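Long-range contacts in antibiotic biosynthesis monooxygenase family protein (Shewanella oneidensis, PDB 2BBE), which is of unknown function but may act as a monooxygenase, as a member of the antibiotic biosynthesis monooxygenase family with a dimeric alpha-beta barrel fold: residues 48-53 / 62-67; 14-19 / 98-103; 42-47 / 66-71; 7-12 / 102-107. One frame throughout, in Å; residues are numbered along the deposited sequence.

All four contacts lie on one antiparallel sheet in the order 47-55, 61-68, 8-22, 95-107. Interactions 1 and 2, with centres about 9 Å apart, are its outer strand pairs, and the bond from E66 N to C16 O (2.8 Å) helps join them through the middle. Interaction 3 ends the 48-53/62-67 hairpin, its centre about 11 Å from that of interaction 1; interaction 4 prolongs interaction 2 to the chain termini. In one modelled conformer K67 NZ reaches Q105 OE1 at 3.1 Å, tying interactions 1 and 3 to interaction 4. Bound sulfate, probably from the crystallisation liquor, lies about 3 Å from the H104 side chain, and about 5 Å from that of I14.

Interaction 1. Residues 48-53 / 62-67; sequences IRYELN and VTFVEK
Y50 and F64 owe their stack to their first torsions: Y50 CG stands anti to the backbone N (chi1 -162°), while F64, at chi1 -96°, departs from a staggered position and lays its ring over that of the tyrosine. The result is an offset stack, centroids 4.0 Å apart and planes at 20°. L52 CD1 closes the opposite face of F64, 3.8 Å from the ring centroid and almost on its normal. At the edge of the Y50 ring runs the E66 side chain, with CD 3.6 Å from Y50 CE1, and one water joins Y50 OH to E66 OE2. Helices 27-35 and 38-42 pack on this side.

The backbones form an antiparallel hairpin, in which V65 N donates to E51 O at 2.8 Å. At its end I48 and R49 both face K67 in a classic beta bulge: K67 O accepts from I48 N at 2.8 Å and from R49 N at 3.0 Å, both approaching from the same face of its plane.

On the other side one modelled conformer of K67 places CE over a face of the R49 guanidinium. R49 makes a salt bridge to E51 of the second subunit, and this K67 conformer bonds to Q105. The hairpin separates two chemistries: aromatic packing toward the helices, and charges at the subunit interface, where that neighbouring E51, only weakly paired with K67, probably offsets both cations.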
# COMPACT_ATOMS: atom_id res chain seq x y z
N ILE A 48 2.86 4.82 -8.06
CA ILE A 48 2.82 4.34 -6.65
C ILE A 48 2.10 3.00 -6.57
O ILE A 48 2.55 2.08 -5.87
CB ILE A 48 2.12 5.37 -5.70
CG1 ILE A 48 2.91 6.68 -5.65
CG2 ILE A 48 1.86 4.79 -4.28
CD1 ILE A 48 2.10 7.86 -4.98
N ARG A 49 1.01 2.89 -7.32
CA ARG A 49 0.12 1.74 -7.27
C ARG A 49 -0.49 1.52 -8.64
O ARG A 49 -0.91 2.48 -9.33
CB ARG A 49 -1.00 1.96 -6.22
CG ARG A 49 -2.04 0.89 -6.17
CD ARG A 49 -3.18 1.22 -5.17
NE ARG A 49 -2.67 1.47 -3.82
CZ ARG A 49 -3.30 2.19 -2.89
NH1 ARG A 49 -4.48 2.74 -3.16
NH2 ARG A 49 -2.76 2.34 -1.69
N TYR A 50 -0.55 0.26 -9.03
CA TYR A 50 -1.21 -0.11 -10.29
C TYR A 50 -1.73 -1.53 -10.19
O TYR A 50 -1.05 -2.50 -10.60
CB TYR A 50 -0.20 0.04 -11.43
CG TYR A 50 -0.79 0.10 -12.81
CD1 TYR A 50 -1.63 1.17 -13.20
CD2 TYR A 50 -0.47 -0.87 -13.74
CE1 TYR A 50 -2.14 1.25 -14.50
CE2 TYR A 50 -0.96 -0.80 -15.06
CZ TYR A 50 -1.80 0.26 -15.42
OH TYR A 50 -2.26 0.30 -16.70
N GLU A 51 -2.94 -1.66 -9.64
CA GLU A 51 -3.48 -2.95 -9.25
C GLU A 51 -4.68 -3.30 -10.11
O GLU A 51 -5.58 -2.48 -10.29
CB GLU A 51 -3.90 -2.92 -7.78
CG GLU A 51 -2.71 -2.71 -6.84
CD GLU A 51 -3.16 -2.59 -5.39
OE1 GLU A 51 -4.38 -2.69 -5.11
OE2 GLU A 51 -2.27 -2.39 -4.54
N LEU A 52 -4.66 -4.52 -10.65
CA LEU A 52 -5.75 -5.03 -11.48
C LEU A 52 -6.69 -5.93 -10.65
O LEU A 52 -6.25 -6.64 -9.75
CB LEU A 52 -5.17 -5.81 -12.67
CG LEU A 52 -6.13 -6.23 -13.80
CD1 LEU A 52 -6.85 -4.99 -14.43
CD2 LEU A 52 -5.34 -7.02 -14.86
N ASN A 53 -7.98 -5.88 -10.97
CA ASN A 53 -9.02 -6.51 -10.14
C ASN A 53 -10.14 -7.05 -11.04
O ASN A 53 -10.53 -6.39 -12.03
CB ASN A 53 -9.61 -5.47 -9.17
CG ASN A 53 -8.54 -4.73 -8.36
OD1 ASN A 53 -7.99 -3.69 -8.80
ND2 ASN A 53 -8.23 -5.25 -7.20
N VAL A 62 -13.48 -5.73 -15.33
CA VAL A 62 -12.09 -5.77 -14.90
C VAL A 62 -11.68 -4.31 -14.62
O VAL A 62 -11.94 -3.43 -15.46
CB VAL A 62 -11.19 -6.39 -16.00
CG1 VAL A 62 -9.81 -6.71 -15.45
CG2 VAL A 62 -11.83 -7.70 -16.57
N THR A 63 -11.05 -4.04 -13.47
CA THR A 63 -10.84 -2.66 -13.01
C THR A 63 -9.43 -2.42 -12.49
O THR A 63 -8.92 -3.20 -11.68
CB THR A 63 -11.86 -2.31 -11.89
OG1 THR A 63 -13.18 -2.42 -12.43
CG2 THR A 63 -11.64 -0.90 -11.29
N PHE A 64 -8.79 -1.33 -12.96
CA PHE A 64 -7.53 -0.89 -12.39
C PHE A 64 -7.75 0.11 -11.25
O PHE A 64 -8.56 1.05 -11.36
CB PHE A 64 -6.65 -0.20 -13.47
CG PHE A 64 -5.62 -1.11 -14.11
CD1 PHE A 64 -4.63 -1.72 -13.33
CD2 PHE A 64 -5.64 -1.33 -15.49
CE1 PHE A 64 -3.67 -2.56 -13.92
CE2 PHE A 64 -4.68 -2.16 -16.08
CZ PHE A 64 -3.72 -2.78 -15.30
N VAL A 65 -7.00 -0.09 -10.17
CA VAL A 65 -6.94 0.85 -9.06
C VAL A 65 -5.51 1.37 -9.02
O VAL A 65 -4.55 0.59 -8.86
CB VAL A 65 -7.33 0.15 -7.73
CG1 VAL A 65 -6.96 1.04 -6.50
CG2 VAL A 65 -8.84 -0.21 -7.78
N GLU A 66 -5.36 2.69 -9.20
CA GLU A 66 -4.06 3.27 -9.50
C GLU A 66 -3.76 4.46 -8.60
O GLU A 66 -4.70 5.11 -8.10
CB GLU A 66 -4.03 3.77 -10.97
CG GLU A 66 -4.66 2.82 -12.01
CD GLU A 66 -4.72 3.44 -13.42
OE1 GLU A 66 -4.15 4.53 -13.65
OE2 GLU A 66 -5.34 2.81 -14.32
N LYS A 67 -2.47 4.74 -8.43
CA LYS A 67 -2.01 5.95 -7.73
C LYS A 67 -0.66 6.39 -8.30
O LYS A 67 0.23 5.56 -8.53
CB LYS A 67 -1.92 5.73 -6.21
CG LYS A 67 -1.92 7.03 -5.38
CD LYS A 67 -1.69 6.80 -3.86
CE LYS A 67 -2.89 6.16 -3.14
NZ LYS A 67 -2.67 6.01 -1.62
O HOH W 1 -5.52 4.11 -5.31
O HOH W 2 -4.00 2.65 -17.13

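Interaction 2. Residues 14-19 / 98-103; sequences IVCVAS and FHVETY
V15 and Y103 face each other as a hydrogen-bonded pair, and their CB atoms meet at 3.9 Å. Y103 keeps CG beside its own backbone N (chi1 -67°), which swings the ring along the strand until CE1 lies 4.1 Å from V17 CG2. The hydroxyl goes on to T63 of the second subunit.

On the opposite side of the sheet C16 holds SG anti to the backbone N (chi1 179°), bringing the sulfur 3.8 Å from V100 CG1. The other branch, V100 CG2, approaches A18 CB at 4.1 Å. F74 of helix 71-78 packs on C16 and T102 from this side.

H99 and E101, two residues apart along one strand, rise from the same face as V17. H99 NE2 donates to E101 OE1 at 2.8 Å; the oxygen lies nearly in the imidazole plane, yet the bond reaches the anti side of the carboxylate, 33° out of its plane. E101 OE2 is held in turn by R61 and S55 of the second subunit. S19 OG lies beside H99 CB, 3.8 Å away.

Six backbone bonds join the strands in reciprocal pairs, among them V17 N to E101 O at 2.9 Å. The chemistry implies a carboxylate fixed in its rotation, with one oxygen held by H99 and the other by R61 and S55 of the second subunit.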
# COMPACT_ATOMS: atom_id res chain seq x y z
N ILE A 14 -2.31 11.54 -7.25
CA ILE A 14 -3.44 11.32 -8.14
C ILE A 14 -3.85 9.87 -8.05
O ILE A 14 -3.02 8.95 -8.22
CB ILE A 14 -3.09 11.67 -9.62
CG1 ILE A 14 -2.84 13.19 -9.78
CG2 ILE A 14 -4.20 11.18 -10.57
CD1 ILE A 14 -4.08 14.07 -9.52
N VAL A 15 -5.13 9.67 -7.75
CA VAL A 15 -5.72 8.33 -7.71
C VAL A 15 -6.55 8.15 -8.99
O VAL A 15 -7.20 9.09 -9.44
CB VAL A 15 -6.57 8.13 -6.42
CG1 VAL A 15 -7.50 6.87 -6.53
CG2 VAL A 15 -5.62 8.00 -5.19
N CYS A 16 -6.51 6.97 -9.58
CA CYS A 16 -7.37 6.69 -10.73
C CYS A 16 -8.03 5.34 -10.59
O CYS A 16 -7.37 4.34 -10.20
CB CYS A 16 -6.58 6.75 -12.06
SG CYS A 16 -7.59 6.38 -13.54
N VAL A 17 -9.32 5.30 -10.88
CA VAL A 17 -10.04 4.03 -10.98
C VAL A 17 -10.57 3.92 -12.41
O VAL A 17 -11.30 4.80 -12.88
CB VAL A 17 -11.21 3.93 -9.96
CG1 VAL A 17 -11.97 2.60 -10.15
CG2 VAL A 17 -10.68 4.05 -8.51
N ALA A 18 -10.19 2.85 -13.10
CA ALA A 18 -10.56 2.68 -14.52
C ALA A 18 -11.17 1.29 -14.67
O ALA A 18 -10.48 0.28 -14.51
CB ALA A 18 -9.29 2.86 -15.42
N SER A 19 -12.48 1.25 -14.96
CA SER A 19 -13.20 -0.02 -15.04
C SER A 19 -13.57 -0.27 -16.48
O SER A 19 -13.93 0.67 -17.21
CB SER A 19 -14.47 -0.02 -14.17
OG SER A 19 -15.38 1.00 -14.55
N PHE A 98 -16.81 1.41 -20.64
CA PHE A 98 -15.78 1.61 -19.64
C PHE A 98 -16.02 2.93 -18.92
O PHE A 98 -16.88 3.71 -19.31
CB PHE A 98 -14.38 1.57 -20.30
CG PHE A 98 -14.07 2.76 -21.19
CD1 PHE A 98 -14.62 2.87 -22.47
CD2 PHE A 98 -13.21 3.77 -20.75
CE1 PHE A 98 -14.33 3.98 -23.30
CE2 PHE A 98 -12.91 4.88 -21.56
CZ PHE A 98 -13.47 4.98 -22.85
N HIS A 99 -15.28 3.15 -17.84
CA HIS A 99 -15.35 4.42 -17.13
C HIS A 99 -13.99 4.70 -16.51
O HIS A 99 -13.38 3.81 -15.92
CB HIS A 99 -16.43 4.38 -16.04
CG HIS A 99 -16.65 5.70 -15.38
ND1 HIS A 99 -17.50 6.66 -15.89
CD2 HIS A 99 -16.12 6.24 -14.25
CE1 HIS A 99 -17.50 7.73 -15.11
NE2 HIS A 99 -16.67 7.50 -14.10
N VAL A 100 -13.53 5.93 -16.64
CA VAL A 100 -12.26 6.31 -16.02
C VAL A 100 -12.56 7.50 -15.12
O VAL A 100 -13.25 8.44 -15.54
CB VAL A 100 -11.20 6.72 -17.07
CG1 VAL A 100 -9.92 7.26 -16.37
CG2 VAL A 100 -10.87 5.56 -18.02
N GLU A 101 -12.09 7.46 -13.88
CA GLU A 101 -12.28 8.59 -12.97
C GLU A 101 -11.00 8.85 -12.20
O GLU A 101 -10.39 7.92 -11.69
CB GLU A 101 -13.40 8.29 -11.94
CG GLU A 101 -13.87 9.56 -11.18
CD GLU A 101 -15.39 9.75 -11.24
OE1 GLU A 101 -16.10 8.84 -11.73
OE2 GLU A 101 -15.88 10.81 -10.78
N THR A 102 -10.59 10.12 -12.13
CA THR A 102 -9.42 10.47 -11.29
C THR A 102 -9.87 11.19 -10.03
O THR A 102 -10.96 11.79 -10.01
CB THR A 102 -8.37 11.34 -12.05
OG1 THR A 102 -8.98 12.59 -12.39
CG2 THR A 102 -7.88 10.62 -13.32
N TYR A 103 -9.04 11.10 -9.00
CA TYR A 103 -9.38 11.54 -7.67
C TYR A 103 -8.16 12.14 -6.96
O TYR A 103 -7.02 11.86 -7.35
CB TYR A 103 -9.78 10.32 -6.84
CG TYR A 103 -11.04 9.60 -7.24
CD1 TYR A 103 -11.02 8.55 -8.18
CD2 TYR A 103 -12.25 9.90 -6.60
CE1 TYR A 103 -12.20 7.84 -8.50
CE2 TYR A 103 -13.44 9.21 -6.93
CZ TYR A 103 -13.40 8.19 -7.87
OH TYR A 103 -14.56 7.50 -8.17

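Interaction 3. Residues 42-47 / 66-71; sequences RREAGC and EKFVDI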
# COMPACT_ATOMS: atom_id res chain seq x y z
N ARG A 42 4.50 -0.44 -13.33
CA ARG A 42 5.04 -0.48 -11.98
C ARG A 42 6.48 0.04 -11.96
O ARG A 42 6.94 0.54 -10.93
CB ARG A 42 4.95 -1.90 -11.38
CG ARG A 42 3.49 -2.34 -11.08
CD ARG A 42 3.39 -3.74 -10.43
NE ARG A 42 4.14 -3.81 -9.18
CZ ARG A 42 5.24 -4.53 -8.97
NH1 ARG A 42 5.75 -5.30 -9.93
NH2 ARG A 42 5.84 -4.46 -7.79
N ARG A 43 7.16 -0.06 -13.10
CA ARG A 43 8.55 0.40 -13.24
C ARG A 43 8.68 1.91 -13.56
O ARG A 43 9.79 2.42 -13.65
CB ARG A 43 9.29 -0.44 -14.29
CG ARG A 43 9.67 -1.84 -13.80
CD ARG A 43 9.99 -2.79 -14.98
NE ARG A 43 10.49 -4.09 -14.51
CZ ARG A 43 9.74 -5.08 -14.01
NH1 ARG A 43 8.40 -4.94 -13.86
NH2 ARG A 43 10.32 -6.21 -13.62
N GLU A 44 7.54 2.59 -13.75
CA GLU A 44 7.51 4.06 -13.90
C GLU A 44 7.92 4.73 -12.57
O GLU A 44 7.42 4.37 -11.52
CB GLU A 44 6.10 4.53 -14.28
CG GLU A 44 5.68 4.28 -15.75
CD GLU A 44 4.18 4.54 -15.98
OE1 GLU A 44 3.56 5.32 -15.20
OE2 GLU A 44 3.59 3.95 -16.91
N ALA A 45 8.82 5.71 -12.65
CA ALA A 45 9.33 6.40 -11.45
C ALA A 45 8.20 7.01 -10.59
O ALA A 45 8.27 7.01 -9.36
CB ALA A 45 10.32 7.48 -11.85
N GLY A 46 7.16 7.52 -11.26
CA GLY A 46 6.06 8.19 -10.57
C GLY A 46 4.81 7.33 -10.31
O GLY A 46 3.82 7.84 -9.81
N CYS A 47 4.88 6.04 -10.62
CA CYS A 47 3.80 5.11 -10.28
C CYS A 47 3.92 4.61 -8.84
O CYS A 47 4.97 4.07 -8.44
CB CYS A 47 3.79 3.90 -11.22
SG CYS A 47 2.48 2.71 -10.77
N GLU A 66 -5.36 2.69 -9.20
CA GLU A 66 -4.06 3.27 -9.50
C GLU A 66 -3.76 4.46 -8.60
O GLU A 66 -4.70 5.11 -8.10
CB GLU A 66 -4.03 3.77 -10.97
CG GLU A 66 -4.66 2.82 -12.01
CD GLU A 66 -4.72 3.44 -13.42
OE1 GLU A 66 -4.15 4.53 -13.65
OE2 GLU A 66 -5.34 2.81 -14.32
N LYS A 67 -2.47 4.74 -8.43
CA LYS A 67 -2.01 5.95 -7.73
C LYS A 67 -0.66 6.39 -8.30
O LYS A 67 0.23 5.56 -8.53
CB LYS A 67 -1.92 5.73 -6.21
CG LYS A 67 -1.92 7.03 -5.38
CD LYS A 67 -1.69 6.80 -3.86
CE LYS A 67 -2.89 6.16 -3.14
NZ LYS A 67 -2.67 6.01 -1.62
N PHE A 68 -0.52 7.70 -8.51
CA PHE A 68 0.69 8.32 -9.08
C PHE A 68 1.10 9.50 -8.22
O PHE A 68 0.27 10.10 -7.53
CB PHE A 68 0.45 8.78 -10.53
CG PHE A 68 0.15 7.65 -11.46
CD1 PHE A 68 -1.16 7.19 -11.62
CD2 PHE A 68 1.19 7.01 -12.15
CE1 PHE A 68 -1.44 6.09 -12.46
CE2 PHE A 68 0.93 5.92 -12.99
CZ PHE A 68 -0.38 5.46 -13.14
N VAL A 69 2.40 9.81 -8.23
CA VAL A 69 2.93 10.84 -7.34
C VAL A 69 2.30 12.23 -7.60
O VAL A 69 2.23 13.07 -6.70
CB VAL A 69 4.49 10.91 -7.41
CG1 VAL A 69 5.10 9.59 -6.92
CG2 VAL A 69 4.95 11.22 -8.81
N ASP A 70 1.85 12.46 -8.84
CA ASP A 70 1.24 13.75 -9.21
C ASP A 70 0.64 13.67 -10.59
O ASP A 70 0.73 12.64 -11.24
CB ASP A 70 2.23 14.93 -9.10
CG ASP A 70 3.50 14.76 -9.95
OD1 ASP A 70 3.50 14.12 -11.01
OD2 ASP A 70 4.53 15.32 -9.52
N ILE A 71 -0.01 14.75 -11.03
CA ILE A 71 -0.69 14.74 -12.31
C ILE A 71 0.31 14.62 -13.48
O ILE A 71 0.03 13.95 -14.45
CB ILE A 71 -1.65 15.98 -12.47
CG1 ILE A 71 -2.59 15.80 -13.68
CG2 ILE A 71 -0.86 17.32 -12.54
CD1 ILE A 71 -3.51 14.59 -13.53
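The F68 ring meets E44 with its edge: E44 OE1 lies near the ring plane, 3.5 Å from F68 CE2, and the carboxylate is inclined by 23° to the ring. E66 OE1, from the strand that carries F68, is also at the edge. C47 comes in obliquely, with CB 3.9 Å from F68 CE2 and SG 4.9 Å from the ring centroid, 37° off the normal, a cysteine sulfur-aromatic contact. The imidazole of H77 also meets the F68 ring, and E44 OE2 accepts a bond from H77 ND1, so the glutamate and the ring share one neighbour.

A first torsion of -63° leaves F68 CG next to its backbone N and directs CD2 and CE2 toward C47. The backbones meet at G46, whose O accepts from V69 N at 2.9 Å and also lies 3.2 Å from F68 CA. Both V69 methyls pack against G46: CG1 approaches G46 O at 3.6 Å, while CG2 lies 3.7 Å from G46 CA.

The loop is a type I turn, E44 to C47, drawn shut by a backbone bond from C47 N to E44 O (3.2 Å). A45 O and C47 O accept from Q13 NE2 of the third subunit. D70 is the N-cap of helix 71-78, its OD1 accepting from A73 N. The turn thus enters strand 47-55 where strand 61-68 leaves for helix 71-78, as in the ferredoxin-like beta-alpha-beta-beta-alpha-beta arrangement of the dimeric alpha-beta barrel fold, whose hairpin strands fall between the helical parts in sequence.

Interaction 4. Residues 7-12 / 102-107; sequences YKINQQ and TYHQVI
Both ends of the chain meet in a short antiparallel pairing, where K8 faces I107 as a hydrogen-bonded pair and I9 faces V106 as a non-hydrogen-bonded one. K8 N donates to I107 O at 2.9 Å, and I107 N returns a bond to K8 O. One step on, N10 N reaches Q105 O at 2.8 Å. Y7 CD1 touches V106 CG1 at 3.5 Å.

Beyond N10 regular pairing gives way to water: one molecule links N10 O to Q105 N, another N10 ND2 to Q105 OE1. That last oxygen also accepts from K67 NZ in one modelled conformer, and N10 ND2 donates to A45 of the third subunit. H104, with CG anti to its carbonyl carbon (chi1 -71°), sets its ring beneath the bend, so that Q11 CA stands 4.1 Å from the ring centroid, 18° off the normal. I9 CG2 packs on H104 CB at 3.5 Å.

N10 OD1 accepts from Q12 N at 2.9 Å and from Q13 N as well. Residues 103-106 also pair with a strand of the second subunit, carrying the sheet across the interface. The bend at 10-12 is thus an Asx turn that breaks the long antiparallel pairing of strands 8-22 and 95-107 between I9-V106 and V15-Y103.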
# COMPACT_ATOMS: atom_id res chain seq x y z
N TYR A 7 -10.20 16.19 8.40
CA TYR A 7 -9.61 15.56 7.21
C TYR A 7 -8.88 16.59 6.34
O TYR A 7 -9.16 17.78 6.42
CB TYR A 7 -10.65 14.78 6.37
CG TYR A 7 -11.68 15.64 5.66
CD1 TYR A 7 -11.36 16.32 4.48
CD2 TYR A 7 -12.97 15.78 6.18
CE1 TYR A 7 -12.30 17.12 3.83
CE2 TYR A 7 -13.91 16.57 5.53
CZ TYR A 7 -13.56 17.24 4.36
OH TYR A 7 -14.49 18.03 3.71
N LYS A 8 -7.94 16.12 5.52
CA LYS A 8 -7.26 16.99 4.57
C LYS A 8 -7.15 16.27 3.23
O LYS A 8 -6.67 15.13 3.17
CB LYS A 8 -5.87 17.38 5.08
CG LYS A 8 -5.05 18.21 4.08
CD LYS A 8 -3.78 18.76 4.70
CE LYS A 8 -3.01 19.64 3.73
NZ LYS A 8 -1.81 20.29 4.37
N ILE A 9 -7.57 16.96 2.17
CA ILE A 9 -7.41 16.45 0.81
C ILE A 9 -5.93 16.60 0.39
O ILE A 9 -5.34 17.67 0.52
CB ILE A 9 -8.36 17.18 -0.18
CG1 ILE A 9 -9.83 17.01 0.26
CG2 ILE A 9 -8.17 16.64 -1.63
CD1 ILE A 9 -10.84 17.88 -0.53
N ASN A 10 -5.33 15.52 -0.09
CA ASN A 10 -4.00 15.58 -0.67
C ASN A 10 -4.15 16.11 -2.10
O ASN A 10 -4.73 15.44 -2.97
CB ASN A 10 -3.34 14.19 -0.65
CG ASN A 10 -1.92 14.19 -1.21
OD1 ASN A 10 -1.61 14.85 -2.20
ND2 ASN A 10 -1.07 13.37 -0.61
N GLN A 11 -3.66 17.33 -2.33
CA GLN A 11 -3.88 18.00 -3.62
C GLN A 11 -2.83 17.62 -4.66
O GLN A 11 -2.91 18.06 -5.81
CB GLN A 11 -3.93 19.52 -3.44
CG GLN A 11 -5.13 20.01 -2.60
CD GLN A 11 -6.46 19.89 -3.33
OE1 GLN A 11 -7.54 19.95 -2.72
NE2 GLN A 11 -6.41 19.75 -4.65
N GLN A 12 -1.83 16.83 -4.27
CA GLN A 12 -0.74 16.47 -5.18
C GLN A 12 -0.92 15.10 -5.82
O GLN A 12 -0.90 14.97 -7.05
CB GLN A 12 0.64 16.56 -4.48
CG GLN A 12 1.79 16.14 -5.41
CD GLN A 12 3.13 15.99 -4.71
OE1 GLN A 12 3.48 16.80 -3.84
NE2 GLN A 12 3.91 14.94 -5.09
N THR A 102 -10.59 10.12 -12.13
CA THR A 102 -9.42 10.47 -11.29
C THR A 102 -9.87 11.19 -10.03
O THR A 102 -10.96 11.79 -10.01
CB THR A 102 -8.37 11.34 -12.05
OG1 THR A 102 -8.98 12.59 -12.39
CG2 THR A 102 -7.88 10.62 -13.32
N TYR A 103 -9.04 11.10 -9.00
CA TYR A 103 -9.38 11.54 -7.67
C TYR A 103 -8.16 12.14 -6.96
O TYR A 103 -7.02 11.86 -7.35
CB TYR A 103 -9.78 10.32 -6.84
CG TYR A 103 -11.04 9.60 -7.24
CD1 TYR A 103 -11.02 8.55 -8.18
CD2 TYR A 103 -12.25 9.90 -6.60
CE1 TYR A 103 -12.20 7.84 -8.50
CE2 TYR A 103 -13.44 9.21 -6.93
CZ TYR A 103 -13.40 8.19 -7.87
OH TYR A 103 -14.56 7.50 -8.17
N HIS A 104 -8.42 12.92 -5.90
CA HIS A 104 -7.46 13.21 -4.84
C HIS A 104 -7.87 12.44 -3.59
O HIS A 104 -9.08 12.31 -3.28
CB HIS A 104 -7.44 14.70 -4.49
CG HIS A 104 -6.82 15.56 -5.55
ND1 HIS A 104 -7.48 16.62 -6.11
CD2 HIS A 104 -5.61 15.50 -6.15
CE1 HIS A 104 -6.69 17.20 -7.01
NE2 HIS A 104 -5.56 16.52 -7.06
N GLN A 105 -6.87 11.98 -2.85
CA GLN A 105 -7.13 11.21 -1.65
C GLN A 105 -7.46 12.13 -0.50
O GLN A 105 -6.89 13.22 -0.39
CB GLN A 105 -5.93 10.31 -1.30
CG GLN A 105 -6.26 9.27 -0.20
CD GLN A 105 -5.05 8.39 0.19
OE1 GLN A 105 -3.96 8.53 -0.37
NE2 GLN A 105 -5.26 7.52 1.14
N VAL A 106 -8.43 11.70 0.32
CA VAL A 106 -8.81 12.38 1.57
C VAL A 106 -8.18 11.63 2.76
O VAL A 106 -8.49 10.45 3.00
CB VAL A 106 -10.36 12.39 1.76
CG1 VAL A 106 -10.76 13.12 3.09
CG2 VAL A 106 -11.05 13.00 0.56
N ILE A 107 -7.32 12.33 3.49
CA ILE A 107 -6.64 11.78 4.66
C ILE A 107 -7.40 12.16 5.93
O ILE A 107 -7.57 13.34 6.22
CB ILE A 107 -5.16 12.28 4.73
CG1 ILE A 107 -4.42 11.98 3.40
CG2 ILE A 107 -4.42 11.65 5.92
CD1 ILE A 107 -4.17 10.45 3.15
O HOH W 3 -4.22 12.57 -3.49
O HOH W 4 -2.15 10.78 0.38
O HOH W 5 -3.76 17.59 -8.93